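Local coordinates for protein CT_858 (Chlamydia trachomatis, PDB 3DOR) that probably acts as a secreted serine-type endopeptidase of peptidase family S41 and is a dimer in its mature form, at residues Leu11-Leu14 and Glu15-Gln19; Pro24-Trp27 and Lys28-Tyr31; Ser108-Arg111 and Val112-Leu116. All coordinates share one frame; numbering follows the deposited sequence.

Contact 1: residues Leu11-Leu14 and Glu15-Gln19; sequences LSFL and EHLLQ
Phe13 and Leu17, one turn apart on helix 2-20, make the main apolar contact. With CG anti to the backbone N (chi1 -179°), the phenyl ring points outward with a slight lean toward the C-terminal end, and its far rim lies beside the Leu17 methyls. CD2 of Leu17 sits over one face, 4.2 Å from the Phe13 ring centroid, a CH-pi contact, and its closest ring atom is Phe13 CZ at 3.8 Å. The other branch, Leu17 CD1, touches Phe13 CE2 and also nears Leu14 CD2, 4.3 Å away.

Polar contacts are those of the helix backbone. Glu15 N donates to Leu11 O at 2.8 Å, the straightest of four i to i+4 bonds at 171°; His16 N to Ser12 O, Leu17 N to Phe13 O and Leu18 N to Leu14 O follow at 3.0 to 3.1 Å. Ser12 and Glu15 turn their polar ends to other partners: Ser12 OG bonds Gln9 O, and Glu15 OE2 bonds Ser40 of helix 36-48.

Phe13 also stacks on Phe13 of the second subunit, while Leu11 and Leu18 pack on helices 36-48 and 55-67. The chemistry implies an amphipathic helix whose apolar side chains serve both the interior and the dimer interface.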
# COMPACT_ATOMS: atom_id res chain seq x y z
N LEU B 11 -17.79 6.66 9.99
CA LEU B 11 -18.75 7.16 9.00
C LEU B 11 -18.33 8.59 8.69
O LEU B 11 -18.24 8.99 7.53
CB LEU B 11 -20.17 7.18 9.58
CG LEU B 11 -21.38 7.18 8.63
CD1 LEU B 11 -22.61 7.58 9.42
CD2 LEU B 11 -21.18 8.14 7.48
N SER B 12 -18.05 9.36 9.74
CA SER B 12 -17.65 10.75 9.56
C SER B 12 -16.38 10.84 8.73
O SER B 12 -16.20 11.78 7.96
CB SER B 12 -17.44 11.44 10.91
OG SER B 12 -16.24 10.99 11.53
N PHE B 13 -15.49 9.86 8.89
CA PHE B 13 -14.27 9.88 8.11
C PHE B 13 -14.60 9.62 6.64
O PHE B 13 -14.10 10.33 5.75
CB PHE B 13 -13.29 8.81 8.61
CG PHE B 13 -11.98 8.80 7.85
CD1 PHE B 13 -11.18 9.94 7.82
CD2 PHE B 13 -11.57 7.67 7.16
CE1 PHE B 13 -9.97 9.95 7.11
CE2 PHE B 13 -10.37 7.66 6.45
CZ PHE B 13 -9.57 8.80 6.42
N LEU B 14 -15.44 8.63 6.38
CA LEU B 14 -15.83 8.32 5.00
C LEU B 14 -16.49 9.53 4.36
O LEU B 14 -16.18 9.89 3.24
CB LEU B 14 -16.79 7.14 4.96
CG LEU B 14 -16.27 5.79 5.43
CD1 LEU B 14 -17.38 4.77 5.23
CD2 LEU B 14 -15.01 5.40 4.66
N GLU B 15 -17.42 10.15 5.09
CA GLU B 15 -18.11 11.32 4.59
C GLU B 15 -17.11 12.39 4.19
O GLU B 15 -17.29 13.08 3.18
CB GLU B 15 -19.06 11.89 5.66
CG GLU B 15 -19.79 13.14 5.20
CD GLU B 15 -20.59 13.81 6.31
OE1 GLU B 15 -21.16 14.90 6.07
OE2 GLU B 15 -20.65 13.24 7.43
N HIS B 16 -16.05 12.55 4.98
CA HIS B 16 -15.06 13.56 4.65
C HIS B 16 -14.28 13.19 3.39
O HIS B 16 -13.90 14.05 2.61
CB HIS B 16 -14.10 13.78 5.83
CG HIS B 16 -13.02 14.78 5.54
ND1 HIS B 16 -11.71 14.41 5.32
CD2 HIS B 16 -13.08 16.12 5.35
CE1 HIS B 16 -11.01 15.49 4.99
NE2 HIS B 16 -11.82 16.53 5.01
N LEU B 17 -14.06 11.90 3.18
CA LEU B 17 -13.35 11.46 1.98
C LEU B 17 -14.19 11.81 0.75
O LEU B 17 -13.67 12.18 -0.30
CB LEU B 17 -13.09 9.94 2.02
CG LEU B 17 -12.21 9.39 3.14
CD1 LEU B 17 -12.00 7.90 2.95
CD2 LEU B 17 -10.88 10.12 3.15
N LEU B 18 -15.51 11.71 0.90
CA LEU B 18 -16.43 12.02 -0.19
C LEU B 18 -16.43 13.48 -0.63
O LEU B 18 -16.90 13.80 -1.72
CB LEU B 18 -17.85 11.60 0.20
CG LEU B 18 -17.99 10.10 0.46
CD1 LEU B 18 -19.44 9.76 0.74
CD2 LEU B 18 -17.49 9.32 -0.75
N GLN B 19 -15.91 14.37 0.21
CA GLN B 19 -15.84 15.78 -0.16
C GLN B 19 -14.45 16.19 -0.61
O GLN B 19 -14.28 17.20 -1.29
CB GLN B 19 -16.28 16.66 1.01
CG GLN B 19 -17.73 16.48 1.36
CD GLN B 19 -18.29 17.61 2.17
OE1 GLN B 19 -17.91 17.80 3.33
NE2 GLN B 19 -19.20 18.37 1.58

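Contact 2: residues Pro24-Trp27 and Lys28-Tyr31; sequences PKTW and KEQY
The first turns of helix 25-32, with Pro24 at the N-cap position, place Trp27 against Tyr31 and Lys25 against Glu29, each pair four residues apart. Tyr31 CB lies over one face of the indole, 3.9 Å from the centroid of the Trp27 five-membered ring, and comes within 3.6 Å of Trp27 CE2. Both side chains have CG anti to the backbone N (chi1 165° for Trp27, 176° for Tyr31), which sends the two rings out the same way. Their planes are within 13° of parallel but slid apart, so the CH-pi contact of the CB carries more of the packing than ring overlap. Lys28 CE sits at the indole edge, in its plane, 4.0 Å from Trp27 CD1. Its NZ runs on to a salt bridge with Glu526 and a hydrogen bond to Asn70 O.

Lys25 NZ donates to Glu29 OE2 at 3.0 Å, a salt bridge in which NZ meets OE2 from above the carboxylate plane. The other oxygen, Glu29 OE1, accepts from a water that also hydrogen-bonds Thr26 OG1, both at 2.7 Å, so the carboxylate is held at both oxygens.

Backbone bonds from Lys28 N to Pro24 O and from Tyr31 N to Trp27 O (2.7 Å) tie the turns together; Gln30 N to Thr26 O is weak. Thr26 touches Pro204 of the second subunit. The arrangement is i to i+4 side-chain pairing along an alpha-helix, a Lys-Glu salt bridge and a Trp-Tyr CH-pi contact, with Pro24 and Trp27 against strand 507-518.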
# COMPACT_ATOMS: atom_id res chain seq x y z
N PRO B 24 -16.88 11.99 -8.72
CA PRO B 24 -18.26 11.95 -9.23
C PRO B 24 -19.36 12.54 -8.36
O PRO B 24 -20.54 12.41 -8.67
CB PRO B 24 -18.48 10.46 -9.52
CG PRO B 24 -17.54 9.77 -8.62
CD PRO B 24 -16.32 10.64 -8.55
N LYS B 25 -18.97 13.21 -7.28
CA LYS B 25 -19.93 13.83 -6.36
C LYS B 25 -20.97 14.70 -7.07
O LYS B 25 -22.18 14.50 -6.92
CB LYS B 25 -19.17 14.65 -5.30
CG LYS B 25 -20.03 15.49 -4.37
CD LYS B 25 -19.25 15.85 -3.10
CE LYS B 25 -19.57 17.27 -2.62
NZ LYS B 25 -21.01 17.53 -2.38
N THR B 26 -20.51 15.66 -7.86
CA THR B 26 -21.42 16.54 -8.58
C THR B 26 -22.34 15.77 -9.53
O THR B 26 -23.48 16.15 -9.75
CB THR B 26 -20.63 17.58 -9.39
OG1 THR B 26 -19.62 18.15 -8.55
CG2 THR B 26 -21.55 18.69 -9.88
N TRP B 27 -21.82 14.68 -10.08
CA TRP B 27 -22.60 13.86 -11.00
C TRP B 27 -23.71 13.09 -10.28
O TRP B 27 -24.83 12.99 -10.78
CB TRP B 27 -21.68 12.88 -11.73
CG TRP B 27 -22.40 11.78 -12.41
CD1 TRP B 27 -22.62 10.53 -11.93
CD2 TRP B 27 -23.02 11.84 -13.70
NE1 TRP B 27 -23.35 9.79 -12.84
CE2 TRP B 27 -23.61 10.57 -13.93
CE3 TRP B 27 -23.15 12.83 -14.68
CZ2 TRP B 27 -24.31 10.28 -15.10
CZ3 TRP B 27 -23.85 12.53 -15.85
CH2 TRP B 27 -24.42 11.26 -16.05
N LYS B 28 -23.40 12.56 -9.10
CA LYS B 28 -24.38 11.80 -8.33
C LYS B 28 -25.53 12.69 -7.85
O LYS B 28 -26.69 12.26 -7.80
CB LYS B 28 -23.69 11.15 -7.13
CG LYS B 28 -22.50 10.25 -7.53
CD LYS B 28 -22.95 9.09 -8.42
CE LYS B 28 -21.77 8.19 -8.81
NZ LYS B 28 -22.22 7.00 -9.58
N GLU B 29 -25.22 13.93 -7.49
CA GLU B 29 -26.25 14.85 -7.02
C GLU B 29 -27.24 15.08 -8.15
O GLU B 29 -28.44 15.12 -7.93
CB GLU B 29 -25.61 16.17 -6.58
CG GLU B 29 -24.52 15.96 -5.54
CD GLU B 29 -23.73 17.21 -5.22
OE1 GLU B 29 -23.32 17.94 -6.15
OE2 GLU B 29 -23.49 17.46 -4.01
N GLN B 30 -26.73 15.19 -9.38
CA GLN B 30 -27.62 15.43 -10.50
C GLN B 30 -28.24 14.17 -11.10
O GLN B 30 -29.41 14.18 -11.47
CB GLN B 30 -26.89 16.20 -11.60
CG GLN B 30 -27.81 16.62 -12.72
CD GLN B 30 -27.11 17.44 -13.78
OE1 GLN B 30 -26.57 16.91 -14.75
NE2 GLN B 30 -27.11 18.76 -13.59
N TYR B 31 -27.46 13.10 -11.19
CA TYR B 31 -27.95 11.86 -11.77
C TYR B 31 -28.88 11.09 -10.83
O TYR B 31 -29.84 10.46 -11.27
CB TYR B 31 -26.77 10.97 -12.18
CG TYR B 31 -27.17 9.60 -12.70
CD1 TYR B 31 -27.81 9.46 -13.94
CD2 TYR B 31 -26.91 8.46 -11.96
CE1 TYR B 31 -28.18 8.19 -14.41
CE2 TYR B 31 -27.27 7.21 -12.41
CZ TYR B 31 -27.90 7.08 -13.64
OH TYR B 31 -28.26 5.81 -14.05
O HOH W 1 -20.82 19.03 -6.25

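Contact 3: residues Ser108-Arg111 and Val112-Leu116; sequences SEIR and VGDEL
The carboxylate of Asp114 and the guanidinium of Arg111 are the flat groups here, their planes 66° apart. Asp114 OD1 is met from above the carboxylate plane by Arg111 N, at 2.6 Å and a nearly straight 165°. The charged ends stay apart: Arg111 NH1 is 4.0 Å from Asp114 OD2, beyond a salt bridge, and that oxygen lies oblique to the guanidinium. Asp114 CG stands beside its own backbone N (chi1 -72°), which turns the carboxylate back over the turn toward Arg111 N. Ile110 CG2 also nears this oxygen, 3.6 Å from Asp114 OD1.

The return bond runs from Asp114 N to Arg111 O, 3.1 Å, and closes a type II beta turn from Arg111 to Asp114. Gly113, at the third position, has a positive phi, and at its backbone angles a CB would be jammed against the carbonyl oxygen of Val112. Thus Asp114 grips Arg111 with both its backbone N and its side chain, and OD1 gains a second partner in a salt bridge to Arg172, whose charge probably helps keep the carboxylate ionised.

Within the PDZ domain, the turn leads into strand 115-119, between strands 98-103 and 165-171. Ile110 packs inward on Phe100 and Ile103 of the former and Leu168 of the latter.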
# COMPACT_ATOMS: atom_id res chain seq x y z
N SER B 108 -28.16 -33.24 -9.06
CA SER B 108 -29.40 -32.94 -8.38
C SER B 108 -30.53 -32.52 -9.33
O SER B 108 -30.34 -32.46 -10.55
CB SER B 108 -29.18 -31.87 -7.31
OG SER B 108 -29.79 -32.26 -6.09
N GLU B 109 -31.70 -32.25 -8.76
CA GLU B 109 -32.91 -31.87 -9.49
C GLU B 109 -32.87 -30.74 -10.50
O GLU B 109 -33.39 -30.89 -11.61
CB GLU B 109 -34.03 -31.57 -8.50
CG GLU B 109 -34.61 -32.78 -7.82
CD GLU B 109 -35.83 -32.44 -7.01
OE1 GLU B 109 -36.77 -31.83 -7.58
OE2 GLU B 109 -35.87 -32.78 -5.80
N ILE B 110 -32.30 -29.61 -10.12
CA ILE B 110 -32.22 -28.46 -11.01
C ILE B 110 -31.38 -28.74 -12.25
O ILE B 110 -30.27 -29.26 -12.15
CB ILE B 110 -31.65 -27.24 -10.26
CG1 ILE B 110 -32.57 -26.90 -9.09
CG2 ILE B 110 -31.48 -26.05 -11.21
CD1 ILE B 110 -32.02 -25.87 -8.12
N ARG B 111 -31.93 -28.43 -13.42
CA ARG B 111 -31.22 -28.62 -14.69
C ARG B 111 -30.95 -27.29 -15.36
O ARG B 111 -31.65 -26.30 -15.12
CB ARG B 111 -32.05 -29.43 -15.69
CG ARG B 111 -32.51 -30.81 -15.28
CD ARG B 111 -33.08 -31.50 -16.52
NE ARG B 111 -34.18 -32.41 -16.20
CZ ARG B 111 -35.47 -32.06 -16.22
NH1 ARG B 111 -35.84 -30.83 -16.55
NH2 ARG B 111 -36.39 -32.95 -15.90
N VAL B 112 -29.93 -27.26 -16.21
CA VAL B 112 -29.63 -26.06 -16.97
C VAL B 112 -30.87 -25.88 -17.84
O VAL B 112 -31.37 -26.85 -18.40
CB VAL B 112 -28.41 -26.27 -17.90
CG1 VAL B 112 -28.36 -25.19 -18.97
CG2 VAL B 112 -27.13 -26.28 -17.08
N GLY B 113 -31.37 -24.66 -17.93
CA GLY B 113 -32.56 -24.43 -18.74
C GLY B 113 -33.81 -24.19 -17.91
O GLY B 113 -34.81 -23.70 -18.44
N ASP B 114 -33.76 -24.55 -16.63
CA ASP B 114 -34.88 -24.35 -15.71
C ASP B 114 -35.03 -22.85 -15.50
O ASP B 114 -34.04 -22.11 -15.51
CB ASP B 114 -34.59 -24.97 -14.34
CG ASP B 114 -34.63 -26.47 -14.35
OD1 ASP B 114 -34.13 -27.07 -13.37
OD2 ASP B 114 -35.17 -27.06 -15.32
N GLU B 115 -36.27 -22.41 -15.29
CA GLU B 115 -36.52 -21.00 -15.04
C GLU B 115 -36.66 -20.85 -13.54
O GLU B 115 -37.37 -21.63 -12.90
CB GLU B 115 -37.81 -20.53 -15.72
CG GLU B 115 -37.98 -19.02 -15.63
CD GLU B 115 -39.36 -18.52 -16.05
OE1 GLU B 115 -40.12 -19.29 -16.68
OE2 GLU B 115 -39.67 -17.35 -15.75
N LEU B 116 -35.97 -19.86 -12.97
CA LEU B 116 -36.06 -19.62 -11.54
C LEU B 116 -37.28 -18.73 -11.33
O LEU B 116 -37.37 -17.64 -11.90
CB LEU B 116 -34.81 -18.91 -11.02
CG LEU B 116 -34.84 -18.51 -9.54
CD1 LEU B 116 -35.14 -19.73 -8.69
CD2 LEU B 116 -33.51 -17.88 -9.14

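All three contacts are local, joining residues close in the chain, but their settings differ. Contacts 1 and 2 lie on successive helices, 2-20 and 25-32, with centres about 16 Å apart; they touch where Leu18 O meets Lys25 CD, both pack on strand 507-518, and both reach the second subunit. Contact 1 is the most buried and relies on apolar groups, whereas contact 2, partly buried, adds an ionic pair and a bridging water. Contact 3 sits in the PDZ domain, about 41 Å from contact 2 and 45 Å from contact 1 between centres; it is a partly buried turn held by a carboxylate, away from the second subunit.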